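Local coordinates for protein glycine betaine/carnitine/choline ABC transporter (PDB 3O66) that probably captures glycine betaine, carnitine, choline or a related quaternary ammonium compound as the substrate-binding component of an ABC importer, at residues 67-71 with 72-76. Sequence-based numbering, arbitrary orientation.
Sequences GVRYN and GTDLT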
loop_
_atom_site.group_PDB
_atom_site.type_symbol
_atom_site.label_atom_id
_atom_site.label_comp_id
_atom_site.label_asym_id
_atom_site.label_seq_id
_atom_site.Cartn_x
_atom_site.Cartn_y
_atom_site.Cartn_z
ATOM N N GLY A 67 -2.218 -9.199 6.807
ATOM C CA GLY A 67 -3.308 -8.247 6.545
ATOM C C GLY A 67 -3.099 -7.552 5.205
ATOM O O GLY A 67 -4.030 -7.444 4.386
ATOM N N VAL A 68 -1.868 -7.106 4.960
ATOM C CA VAL A 68 -1.557 -6.387 3.723
ATOM C C VAL A 68 -0.142 -6.721 3.264
ATOM O O VAL A 68 0.807 -6.736 4.061
ATOM C CB VAL A 68 -1.808 -4.829 3.836
ATOM C CG1 VAL A 68 -0.856 -4.202 4.797
ATOM C CG2 VAL A 68 -1.727 -4.157 2.464
ATOM N N ARG A 69 -0.055 -7.068 1.982
ATOM C CA ARG A 69 1.171 -7.328 1.300
ATOM C C ARG A 69 1.095 -6.568 0.003
ATOM O O ARG A 69 0.004 -6.347 -0.520
ATOM C CB ARG A 69 1.301 -8.865 1.066
ATOM C CG ARG A 69 1.381 -9.663 2.424
ATOM C CD ARG A 69 2.768 -9.548 3.125
ATOM N NE ARG A 69 3.785 -10.328 2.392
ATOM C CZ ARG A 69 3.994 -11.647 2.527
ATOM N NH1 ARG A 69 3.306 -12.370 3.407
ATOM N NH2 ARG A 69 4.916 -12.257 1.782
ATOM N N TYR A 70 2.244 -6.176 -0.539
ATOM C CA TYR A 70 2.239 -5.392 -1.762
ATOM C C TYR A 70 2.896 -6.191 -2.860
ATOM O O TYR A 70 4.007 -6.669 -2.647
ATOM C CB TYR A 70 2.964 -4.081 -1.525
ATOM C CG TYR A 70 2.406 -3.401 -0.304
ATOM C CD1 TYR A 70 1.319 -2.540 -0.412
ATOM C CD2 TYR A 70 2.958 -3.638 0.964
ATOM C CE1 TYR A 70 0.792 -1.924 0.693
ATOM C CE2 TYR A 70 2.434 -3.017 2.110
ATOM C CZ TYR A 70 1.341 -2.159 1.955
ATOM O OH TYR A 70 0.788 -1.534 3.043
ATOM N N ASN A 71 2.230 -6.333 -4.017
ATOM C CA ASN A 71 2.727 -7.329 -4.997
ATOM C C ASN A 71 4.150 -7.090 -5.526
ATOM O O ASN A 71 4.937 -8.028 -5.597
ATOM C CB ASN A 71 1.718 -7.694 -6.097
ATOM C CG ASN A 71 1.329 -6.514 -7.003
ATOM O OD1 ASN A 71 1.773 -5.353 -6.837
ATOM N ND2 ASN A 71 0.460 -6.818 -7.968
ATOM N N GLY A 72 4.491 -5.840 -5.851
ATOM C CA GLY A 72 5.845 -5.553 -6.325
ATOM C C GLY A 72 6.911 -5.870 -5.282
ATOM O O GLY A 72 8.038 -6.241 -5.623
ATOM N N THR A 73 6.567 -5.728 -4.006
ATOM C CA THR A 73 7.522 -6.044 -2.951
ATOM C C THR A 73 7.708 -7.543 -2.903
ATOM O O THR A 73 8.839 -8.029 -2.842
ATOM C CB THR A 73 7.039 -5.588 -1.591
ATOM O OG1 THR A 73 6.938 -4.158 -1.590
ATOM C CG2 THR A 73 8.038 -6.053 -0.496
ATOM N N ASP A 74 6.599 -8.278 -2.905
ATOM C CA ASP A 74 6.708 -9.721 -2.729
ATOM C C ASP A 74 7.195 -10.492 -3.978
ATOM O O ASP A 74 7.789 -11.570 -3.855
ATOM C CB ASP A 74 5.408 -10.262 -2.159
ATOM C CG ASP A 74 5.312 -10.029 -0.668
ATOM O OD1 ASP A 74 6.249 -10.409 0.066
ATOM O OD2 ASP A 74 4.323 -9.428 -0.224
ATOM N N LEU A 75 6.943 -9.925 -5.160
ATOM C CA LEU A 75 7.430 -10.501 -6.404
ATOM C C LEU A 75 8.957 -10.501 -6.515
ATOM O O LEU A 75 9.532 -11.477 -7.007
ATOM C CB LEU A 75 6.810 -9.833 -7.636
ATOM C CG LEU A 75 7.174 -10.411 -9.009
ATOM C CD1 LEU A 75 6.803 -11.898 -9.125
ATOM C CD2 LEU A 75 6.512 -9.635 -10.119
ATOM N N THR A 76 9.605 -9.411 -6.106
ATOM C CA THR A 76 11.061 -9.369 -6.157
ATOM C C THR A 76 11.727 -9.786 -4.838
ATOM O O THR A 76 12.918 -10.104 -4.809
ATOM C CB THR A 76 11.585 -7.986 -6.610
ATOM O OG1 THR A 76 11.231 -7.011 -5.634
ATOM C CG2 THR A 76 11.002 -7.596 -7.985
HETATM O O HOH W 1 4.538 -6.877 0.765
#
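Strand 68-70 leads directly into the helix that Asn71 begins, the directions of the two short axes differing by 67°, and Tyr70 sits at the N-cap; this is a strand-to-helix junction in one lobe of a periplasmic-binding-protein fold. The first helical turn closes on Tyr70 O, which takes Asp74 N at 3.1 Å and, more weakly, Thr73 N; Leu75 N follows on Asn71 O at 2.8 Å. Across the corner Arg69 and Asp74 form a buried salt bridge. Bends at chi2 and chi3 fold the arginine back so that its guanidinium presents NE and NH2 side-on to the carboxylate, the two planes 66° apart. Arg69 NE reaches the syn side of Asp74 OD2 at 2.8 Å in a bent bond tilted from both planes, while Arg69 NH2 makes a nearly straight one to Asp74 OD1, from above the carboxylate plane, at 2.9 Å. The other nitrogen, NH1, bonds Ser66 OG, and Phe98 of helix 87-102 touches both charged side chains. Tyr70 turns its ring away from the helix, and its OH bonds Glu20. A triethylene glycol, probably from crystallisation, lies near this ring and may mark a pocket. Water 1 ties strand to helix again, accepting from Tyr70 N at 2.7 Å and donating to Asp74 OD2 at 2.7 Å.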